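Local coordinates for hydrolase, alpha/beta hydrolase FOLD family (Staphylococcus aureus, PDB 2XMZ), which probably catalyses the formation of 2-succinyl-6-hydroxy-2,4-cyclohexadiene-1-carboxylate in menaquinone biosynthesis, as the MenH lyase with an alpha/beta hydrolase fold, at residues S27-Y32 and V45-L50; E62-D67 and R189-G194; G215-K220 and I240-H245. All coordinates share one frame; numbering follows the deposited sequence.

The three contacts lie within one alpha/beta hydrolase fold, in series along the chain. Contact 1, between the loop after strand 17-22 and the C-terminal end of strand 44-48, and contact 2, where helix 181-191 meets the start of helix 66-77, have centres 19 Å apart and touch: L50 CB lies 3.6 Å from Y191 OH. Contact 3, at the far edge of the sheet, touches neither; its nearest atoms are about 9 Å from contact 1 and about 7 Å from contact 2. It holds H245 and D218, which with S91 have the geometry of a Ser-His-Asp triad. Y191 of contact 2 lies near the S91 turn without touching it, and T31 of contact 1 is hydrogen-bonded to H248.

Contact 1. Residues S27-Y32 and V45-L50; sequences SDSRTY and VITIDL
S29 turns its CB toward the strand segment and places N and OG together on one carboxylate oxygen of D49. S29 N lies 2.9 Å from D49 OD1, which it meets nearly end-on to the carboxylate bond. S29 OG donates to D49 OD1 at 2.7 Å and comes in from above the carboxylate plane, 43° out of it. Two bonds from one residue thus grip a single buried oxygen. S29 OG lies beside its own backbone N (chi1 -70°), which lets both donors converge. S29 CB also packs 3.6 Å from T47 CB. A water that donates to S29 OG lies 3.0 Å from T47 OG1. The contact joins the loop after strand 17-22 to the C-terminal end of strand 44-48, neighbouring parallel strands of the alpha/beta hydrolase sheet. D28 lays its CB 3.4 Å from D49 OD1 but directs its carboxylate to R30 in a side-on salt bridge: D28 OD2 receives R30 NE in the guanidinium plane at 2.9 Å, and OD1 receives NH2. OD2 also accepts from R30 N, forming an Asx turn. A second water donates to D49 OD2, which also receives E55 N, and more weakly to D28 OD2, bridging the two carboxylates.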
loop_
_atom_site.group_PDB
_atom_site.type_symbol
_atom_site.label_atom_id
_atom_site.label_comp_id
_atom_site.label_asym_id
_atom_site.label_seq_id
_atom_site.Cartn_x
_atom_site.Cartn_y
_atom_site.Cartn_z
ATOM N N SER A 27 -7.607 0.968 -6.358
ATOM C CA SER A 27 -8.123 -0.118 -5.550
ATOM C C SER A 27 -8.547 0.536 -4.270
ATOM O O SER A 27 -8.566 1.761 -4.186
ATOM C CB SER A 27 -7.018 -1.155 -5.297
ATOM O OG SER A 27 -7.438 -2.167 -4.391
ATOM N N ASP A 28 -8.937 -0.261 -3.281
ATOM C CA ASP A 28 -9.259 0.290 -1.991
ATOM C C ASP A 28 -9.169 -0.833 -0.971
ATOM O O ASP A 28 -8.674 -1.942 -1.269
ATOM C CB ASP A 28 -10.640 1.008 -1.985
ATOM C CG ASP A 28 -11.770 0.144 -2.500
ATOM O OD1 ASP A 28 -12.468 0.562 -3.455
ATOM O OD2 ASP A 28 -12.005 -0.949 -1.957
ATOM N N SER A 29 -9.698 -0.553 0.211
ATOM C CA SER A 29 -9.620 -1.482 1.331
ATOM C C SER A 29 -10.269 -2.834 1.070
ATOM O O SER A 29 -9.945 -3.807 1.752
ATOM C CB SER A 29 -10.235 -0.849 2.555
ATOM O OG SER A 29 -9.381 0.202 2.996
ATOM N N ARG A 30 -11.189 -2.895 0.104
ATOM C CA ARG A 30 -11.818 -4.159 -0.221
ATOM C C ARG A 30 -10.819 -5.241 -0.637
ATOM O O ARG A 30 -11.149 -6.414 -0.538
ATOM C CB ARG A 30 -12.872 -4.012 -1.321
ATOM C CG ARG A 30 -14.190 -3.409 -0.862
ATOM C CD ARG A 30 -15.048 -3.123 -2.076
ATOM N NE ARG A 30 -14.395 -2.183 -2.981
ATOM C CZ ARG A 30 -14.836 -1.870 -4.193
ATOM N NH1 ARG A 30 -15.934 -2.442 -4.671
ATOM N NH2 ARG A 30 -14.150 -1.000 -4.931
ATOM N N THR A 31 -9.643 -4.853 -1.135
ATOM C CA THR A 31 -8.581 -5.800 -1.491
ATOM C C THR A 31 -8.162 -6.692 -0.309
ATOM O O THR A 31 -7.623 -7.783 -0.520
ATOM C CB THR A 31 -7.334 -5.086 -2.093
ATOM O OG1 THR A 31 -6.435 -6.057 -2.634
ATOM C CG2 THR A 31 -6.589 -4.251 -1.035
ATOM N N TYR A 32 -8.415 -6.238 0.923
ATOM C CA TYR A 32 -8.020 -7.017 2.121
ATOM C C TYR A 32 -9.161 -7.839 2.696
ATOM O O TYR A 32 -9.002 -8.534 3.707
ATOM C CB TYR A 32 -7.430 -6.087 3.168
ATOM C CG TYR A 32 -6.213 -5.375 2.639
ATOM C CD1 TYR A 32 -5.111 -6.098 2.188
ATOM C CD2 TYR A 32 -6.180 -3.995 2.550
ATOM C CE1 TYR A 32 -4.003 -5.464 1.667
ATOM C CE2 TYR A 32 -5.074 -3.336 2.034
ATOM C CZ TYR A 32 -3.989 -4.073 1.600
ATOM O OH TYR A 32 -2.889 -3.435 1.095
ATOM N N VAL A 45 -7.927 -4.947 13.609
ATOM C CA VAL A 45 -7.581 -4.596 12.222
ATOM C C VAL A 45 -8.254 -3.299 11.828
ATOM O O VAL A 45 -9.448 -3.117 12.072
ATOM C CB VAL A 45 -7.954 -5.717 11.192
ATOM C CG1 VAL A 45 -7.739 -5.218 9.745
ATOM C CG2 VAL A 45 -7.165 -7.010 11.455
ATOM N N ILE A 46 -7.473 -2.413 11.206
ATOM C CA ILE A 46 -7.985 -1.201 10.604
ATOM C C ILE A 46 -7.643 -1.221 9.120
ATOM O O ILE A 46 -6.540 -1.583 8.718
ATOM C CB ILE A 46 -7.367 0.078 11.224
ATOM C CG1 ILE A 46 -7.771 0.202 12.692
ATOM C CG2 ILE A 46 -7.810 1.341 10.454
ATOM C CD1 ILE A 46 -6.970 1.257 13.452
ATOM N N THR A 47 -8.607 -0.832 8.300
ATOM C CA THR A 47 -8.315 -0.600 6.905
ATOM C C THR A 47 -8.595 0.859 6.683
ATOM O O THR A 47 -9.538 1.397 7.272
ATOM C CB THR A 47 -9.181 -1.467 5.975
ATOM O OG1 THR A 47 -10.556 -1.195 6.207
ATOM C CG2 THR A 47 -8.887 -2.970 6.181
ATOM N N ILE A 48 -7.777 1.488 5.840
ATOM C CA ILE A 48 -7.924 2.894 5.503
ATOM C C ILE A 48 -7.908 3.033 3.973
ATOM O O ILE A 48 -7.008 2.523 3.288
ATOM C CB ILE A 48 -6.788 3.753 6.102
ATOM C CG1 ILE A 48 -6.699 3.559 7.624
ATOM C CG2 ILE A 48 -7.001 5.249 5.761
ATOM C CD1 ILE A 48 -5.409 4.195 8.253
ATOM N N ASP A 49 -8.923 3.713 3.472
ATOM C CA ASP A 49 -8.968 4.151 2.091
ATOM C C ASP A 49 -8.184 5.450 1.945
ATOM O O ASP A 49 -8.461 6.422 2.638
ATOM C CB ASP A 49 -10.416 4.360 1.654
ATOM C CG ASP A 49 -11.125 3.061 1.354
ATOM O OD1 ASP A 49 -10.440 2.025 1.275
ATOM O OD2 ASP A 49 -12.364 3.067 1.217
ATOM N N LEU A 50 -7.214 5.456 1.047
ATOM C CA LEU A 50 -6.345 6.606 0.857
ATOM C C LEU A 50 -7.061 7.647 -0.028
ATOM O O LEU A 50 -8.075 7.325 -0.684
ATOM C CB LEU A 50 -4.984 6.154 0.273
ATOM C CG LEU A 50 -4.141 5.329 1.279
ATOM C CD1 LEU A 50 -3.043 4.494 0.603
ATOM C CD2 LEU A 50 -3.549 6.252 2.364
HETATM O O HOH W 1 -13.137 0.285 0.788
HETATM O O HOH W 2 -11.523 1.266 4.863
#

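Contact 2. Residues E62-D67 and R189-G194; sequences ETWNFD and RDYGTG
The hydrogen bond across this contact runs from W64 N to D190 OD2, at 2.7 Å and nearly straight (168°). The donor reaches the oxygen on its anti side, 33° out of the carboxylate plane. D190 points its CB at the other segment, and its OD2 also takes a salt bridge from K186, whose ammonium in turn makes a cation-pi contact with the W64 ring; one lysine therefore ties the acid and the indole together, while W64 NE1 bonds S59 O. In the apolar packing, Y191 CG sits between the backbone N and the carbonyl carbon (chi1 66°), bringing Y191 CD2 to 3.9 Å from W64 CB. Y191 CB lies 3.7 Å from F66 CE2, with the two side chains roughly at right angles. A third kind of contact is polar against aromatic: W64 O, at the centre of an inverse gamma turn, is buried 3.1 Å from Y191 CD2 and has no hydrogen-bond partner in the model. N65 OD1 caps the start of helix 66-77 through Y68 N. Around this junction of helices 66-77 and 181-191, helix 92-103 covers F66 with R95, V96 and Y99, R95 also bonds Y191 O, and Y191 OH reaches P51 O in the loop after strand 44-48.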
loop_
_atom_site.group_PDB
_atom_site.type_symbol
_atom_site.label_atom_id
_atom_site.label_comp_id
_atom_site.label_asym_id
_atom_site.label_seq_id
_atom_site.Cartn_x
_atom_site.Cartn_y
_atom_site.Cartn_z
ATOM N N GLU A 62 -8.190 20.209 -2.011
ATOM C CA GLU A 62 -6.958 20.170 -1.234
ATOM C C GLU A 62 -5.937 19.309 -1.951
ATOM O O GLU A 62 -6.297 18.361 -2.652
ATOM C CB GLU A 62 -7.219 19.618 0.155
ATOM C CG GLU A 62 -8.290 20.402 0.882
ATOM C CD GLU A 62 -8.124 20.359 2.374
ATOM O OE1 GLU A 62 -7.000 20.042 2.836
ATOM O OE2 GLU A 62 -9.119 20.658 3.075
ATOM N N THR A 63 -4.664 19.642 -1.762
ATOM C CA THR A 63 -3.600 18.865 -2.340
ATOM C C THR A 63 -3.367 17.574 -1.532
ATOM O O THR A 63 -3.041 17.602 -0.329
ATOM C CB THR A 63 -2.303 19.676 -2.436
ATOM O OG1 THR A 63 -2.528 20.863 -3.207
ATOM C CG2 THR A 63 -1.186 18.835 -3.085
ATOM N N TRP A 64 -3.505 16.436 -2.201
ATOM C CA TRP A 64 -3.337 15.180 -1.518
ATOM C C TRP A 64 -1.873 14.759 -1.502
ATOM O O TRP A 64 -1.549 13.664 -1.903
ATOM C CB TRP A 64 -4.188 14.097 -2.175
ATOM C CG TRP A 64 -5.664 14.420 -2.221
ATOM C CD1 TRP A 64 -6.347 15.355 -1.470
ATOM C CD2 TRP A 64 -6.619 13.782 -3.032
ATOM N NE1 TRP A 64 -7.685 15.334 -1.801
ATOM C CE2 TRP A 64 -7.874 14.369 -2.753
ATOM C CE3 TRP A 64 -6.539 12.780 -4.008
ATOM C CZ2 TRP A 64 -9.038 13.975 -3.401
ATOM C CZ3 TRP A 64 -7.707 12.385 -4.647
ATOM C CH2 TRP A 64 -8.930 12.976 -4.338
ATOM N N ASN A 65 -0.994 15.634 -1.039
ATOM C CA ASN A 65 0.431 15.302 -0.975
ATOM C C ASN A 65 0.738 14.421 0.252
ATOM O O ASN A 65 -0.159 14.077 1.018
ATOM C CB ASN A 65 1.282 16.585 -1.050
ATOM C CG ASN A 65 0.913 17.606 0.028
ATOM O OD1 ASN A 65 0.423 17.251 1.104
ATOM N ND2 ASN A 65 1.138 18.877 -0.265
ATOM N N PHE A 66 1.987 14.031 0.435
ATOM C CA PHE A 66 2.321 13.167 1.552
ATOM C C PHE A 66 2.076 13.755 2.950
ATOM O O PHE A 66 1.754 13.018 3.877
ATOM C CB PHE A 66 3.725 12.571 1.390
ATOM C CG PHE A 66 3.747 11.407 0.441
ATOM C CD1 PHE A 66 3.570 10.111 0.922
ATOM C CD2 PHE A 66 3.847 11.619 -0.947
ATOM C CE1 PHE A 66 3.534 9.014 0.032
ATOM C CE2 PHE A 66 3.795 10.556 -1.838
ATOM C CZ PHE A 66 3.669 9.246 -1.354
ATOM N N ASP A 67 2.197 15.071 3.088
ATOM C CA ASP A 67 1.982 15.679 4.387
ATOM C C ASP A 67 0.496 15.677 4.725
ATOM O O ASP A 67 0.122 15.430 5.869
ATOM C CB ASP A 67 2.503 17.113 4.455
ATOM C CG ASP A 67 2.294 17.737 5.835
ATOM O OD1 ASP A 67 1.518 18.703 5.964
ATOM O OD2 ASP A 67 2.885 17.239 6.808
ATOM N N ARG A 189 -1.511 12.910 -9.727
ATOM C CA ARG A 189 -0.851 14.224 -9.729
ATOM C C ARG A 189 -0.312 14.637 -8.356
ATOM O O ARG A 189 0.748 15.247 -8.281
ATOM C CB ARG A 189 -1.754 15.323 -10.323
ATOM C CG ARG A 189 -2.332 14.987 -11.724
ATOM C CD ARG A 189 -2.842 16.196 -12.503
ATOM N NE ARG A 189 -4.004 15.874 -13.348
ATOM C CZ ARG A 189 -3.987 15.657 -14.670
ATOM N NH1 ARG A 189 -2.850 15.683 -15.389
ATOM N NH2 ARG A 189 -5.128 15.388 -15.285
ATOM N N ASP A 190 -1.041 14.332 -7.284
ATOM C CA ASP A 190 -0.676 14.789 -5.931
ATOM C C ASP A 190 0.245 13.847 -5.172
ATOM O O ASP A 190 1.088 14.306 -4.424
ATOM C CB ASP A 190 -1.906 15.066 -5.058
ATOM C CG ASP A 190 -2.736 16.199 -5.576
ATOM O OD1 ASP A 190 -2.382 16.750 -6.633
ATOM O OD2 ASP A 190 -3.742 16.525 -4.933
ATOM N N TYR A 191 0.082 12.541 -5.325
ATOM C CA TYR A 191 0.979 11.629 -4.567
ATOM C C TYR A 191 1.499 10.431 -5.345
ATOM O O TYR A 191 1.939 9.419 -4.763
ATOM C CB TYR A 191 0.439 11.259 -3.182
ATOM C CG TYR A 191 -0.823 10.424 -3.109
ATOM C CD1 TYR A 191 -0.751 9.076 -2.746
ATOM C CD2 TYR A 191 -2.080 10.982 -3.331
ATOM C CE1 TYR A 191 -1.879 8.301 -2.593
ATOM C CE2 TYR A 191 -3.254 10.202 -3.191
ATOM C CZ TYR A 191 -3.131 8.849 -2.825
ATOM O OH TYR A 191 -4.222 8.021 -2.657
ATOM N N GLY A 192 1.488 10.578 -6.666
ATOM C CA GLY A 192 2.160 9.641 -7.534
ATOM C C GLY A 192 3.627 9.572 -7.176
ATOM O O GLY A 192 4.187 10.489 -6.522
ATOM N N THR A 193 4.259 8.494 -7.615
ATOM C CA THR A 193 5.645 8.203 -7.252
ATOM C C THR A 193 6.582 9.307 -7.688
ATOM O O THR A 193 7.568 9.593 -7.005
ATOM C CB THR A 193 6.082 6.843 -7.794
ATOM O OG1 THR A 193 5.214 5.851 -7.234
ATOM C CG2 THR A 193 7.549 6.532 -7.386
ATOM N N GLY A 194 6.234 9.953 -8.799
ATOM C CA GLY A 194 7.015 11.052 -9.333
ATOM C C GLY A 194 6.963 12.279 -8.443
ATOM O O GLY A 194 7.868 13.100 -8.483
#

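Contact 3. Residues G215-K220 and I240-H245; sequences GEYDEK and ISATGH
D218 and H245 meet through a hydrogen bond from H245 ND1 to D218 OD2, 2.6 Å long. With S91, whose OG bonds H245 NE2, they fit the Ser-His-Asp triad of the alpha/beta hydrolase fold, and so probably form the catalytic centre. The donor meets OD2 on its syn side, 32° out of the carboxylate plane, while the oxygen lies close to the imidazole plane; the two planes are 67° apart. D218 CG is anti to the backbone N (chi1 -178°), which carries the carboxylate across to the histidine. Outside the pair, F221 meets the imidazole edge-to-face, and L157 touches both side chains. D218 ends a type I turn from G215 and sits at the N-cap of helix 219-231. Y217 N bonds T243 O at 2.9 Å, and the Y217 ring lies over the A242-T243 backbone, with A242 CA 3.7 Å from its centroid in a CH-pi contact and T243 N over the same face. G215 CA lies 3.4 Å from G244 O in a CA-H...O contact. Farther out, the extended E216 side chain reaches the type II turn of I240-T243, E216 OE2 accepting A242 N at 3.1 Å from above the carboxylate plane. At the C-terminal ends of the parallel strands 210-215 and 235-240, I240 O accepts E216 N at 3.0 Å and T243 OG1 at 2.9 Å, from opposite faces of its carbonyl plane.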
loop_
_atom_site.group_PDB
_atom_site.type_symbol
_atom_site.label_atom_id
_atom_site.label_comp_id
_atom_site.label_asym_id
_atom_site.label_seq_id
_atom_site.Cartn_x
_atom_site.Cartn_y
_atom_site.Cartn_z
ATOM N N GLY A 215 7.233 -10.154 -4.804
ATOM C CA GLY A 215 6.865 -11.359 -5.517
ATOM C C GLY A 215 7.981 -11.731 -6.457
ATOM O O GLY A 215 8.513 -10.878 -7.137
ATOM N N GLU A 216 8.321 -13.014 -6.478
ATOM C CA GLU A 216 9.442 -13.547 -7.245
ATOM C C GLU A 216 9.395 -13.216 -8.745
ATOM O O GLU A 216 10.432 -12.917 -9.337
ATOM C CB GLU A 216 9.523 -15.038 -6.979
ATOM C CG GLU A 216 10.197 -15.871 -8.025
ATOM C CD GLU A 216 10.382 -17.273 -7.539
ATOM O OE1 GLU A 216 11.390 -17.500 -6.830
ATOM O OE2 GLU A 216 9.518 -18.127 -7.851
ATOM N N TYR A 217 8.190 -13.224 -9.332
ATOM C CA TYR A 217 8.006 -12.840 -10.740
ATOM C C TYR A 217 8.168 -11.338 -10.952
ATOM O O TYR A 217 8.307 -10.883 -12.074
ATOM C CB TYR A 217 6.630 -13.256 -11.270
ATOM C CG TYR A 217 6.394 -14.745 -11.288
ATOM C CD1 TYR A 217 7.453 -15.643 -11.327
ATOM C CD2 TYR A 217 5.098 -15.253 -11.278
ATOM C CE1 TYR A 217 7.228 -17.010 -11.330
ATOM C CE2 TYR A 217 4.866 -16.614 -11.297
ATOM C CZ TYR A 217 5.927 -17.486 -11.318
ATOM O OH TYR A 217 5.674 -18.839 -11.330
ATOM N N ASP A 218 8.136 -10.570 -9.873
ATOM C CA ASP A 218 8.125 -9.129 -9.984
ATOM C C ASP A 218 9.570 -8.612 -9.763
ATOM O O ASP A 218 9.917 -8.020 -8.733
ATOM C CB ASP A 218 7.067 -8.579 -9.005
ATOM C CG ASP A 218 6.927 -7.085 -9.049
ATOM O OD1 ASP A 218 7.439 -6.440 -9.990
ATOM O OD2 ASP A 218 6.337 -6.547 -8.081
ATOM N N GLU A 219 10.403 -8.831 -10.773
ATOM C CA GLU A 219 11.840 -8.539 -10.709
ATOM C C GLU A 219 12.160 -7.137 -10.184
ATOM O O GLU A 219 13.001 -6.983 -9.309
ATOM C CB GLU A 219 12.493 -8.760 -12.083
ATOM C CG GLU A 219 11.941 -7.870 -13.241
ATOM C CD GLU A 219 10.406 -7.862 -13.395
ATOM O OE1 GLU A 219 9.811 -8.885 -13.805
ATOM O OE2 GLU A 219 9.794 -6.814 -13.125
ATOM N N LYS A 220 11.466 -6.130 -10.707
ATOM C CA LYS A 220 11.751 -4.753 -10.356
ATOM C C LYS A 220 11.550 -4.538 -8.871
ATOM O O LYS A 220 12.382 -3.923 -8.215
ATOM C CB LYS A 220 10.872 -3.788 -11.161
ATOM C CG LYS A 220 10.958 -2.321 -10.715
ATOM C CD LYS A 220 9.944 -1.451 -11.486
ATOM C CE LYS A 220 9.788 -0.081 -10.843
ATOM N NZ LYS A 220 8.576 0.618 -11.378
ATOM N N ILE A 240 8.300 -14.082 -2.219
ATOM C CA ILE A 240 7.198 -15.021 -2.294
ATOM C C ILE A 240 7.197 -15.692 -3.662
ATOM O O ILE A 240 6.980 -15.030 -4.685
ATOM C CB ILE A 240 5.826 -14.358 -1.958
ATOM C CG1 ILE A 240 5.936 -13.443 -0.709
ATOM C CG2 ILE A 240 4.737 -15.422 -1.796
ATOM C CD1 ILE A 240 6.315 -14.155 0.593
ATOM N N SER A 241 7.463 -17.001 -3.650
ATOM C CA SER A 241 7.517 -17.843 -4.846
ATOM C C SER A 241 6.312 -17.676 -5.750
ATOM O O SER A 241 5.194 -17.578 -5.280
ATOM C CB SER A 241 7.570 -19.317 -4.439
ATOM O OG SER A 241 8.726 -19.583 -3.676
ATOM N N ALA A 242 6.558 -17.685 -7.053
ATOM C CA ALA A 242 5.499 -17.833 -8.055
ATOM C C ALA A 242 4.388 -16.786 -7.982
ATOM O O ALA A 242 3.265 -17.055 -8.399
ATOM C CB ALA A 242 4.917 -19.277 -8.024
ATOM N N THR A 243 4.700 -15.599 -7.453
ATOM C CA THR A 243 3.753 -14.484 -7.450
ATOM C C THR A 243 4.355 -13.241 -8.081
ATOM O O THR A 243 5.564 -13.068 -8.080
ATOM C CB THR A 243 3.247 -14.092 -6.022
ATOM O OG1 THR A 243 4.365 -13.825 -5.169
ATOM C CG2 THR A 243 2.391 -15.194 -5.422
ATOM N N GLY A 244 3.487 -12.373 -8.594
ATOM C CA GLY A 244 3.900 -11.067 -9.084
ATOM C C GLY A 244 3.712 -9.971 -8.058
ATOM O O GLY A 244 3.992 -10.146 -6.857
ATOM N N HIS A 245 3.226 -8.839 -8.529
ATOM C CA HIS A 245 3.202 -7.627 -7.726
ATOM C C HIS A 245 2.219 -7.717 -6.551
ATOM O O HIS A 245 2.573 -7.400 -5.409
ATOM C CB HIS A 245 2.852 -6.443 -8.619
ATOM C CG HIS A 245 3.179 -5.120 -8.013
ATOM N ND1 HIS A 245 4.475 -4.703 -7.793
ATOM C CD2 HIS A 245 2.381 -4.100 -7.617
ATOM C CE1 HIS A 245 4.458 -3.490 -7.265
ATOM N NE2 HIS A 245 3.203 -3.093 -7.166
#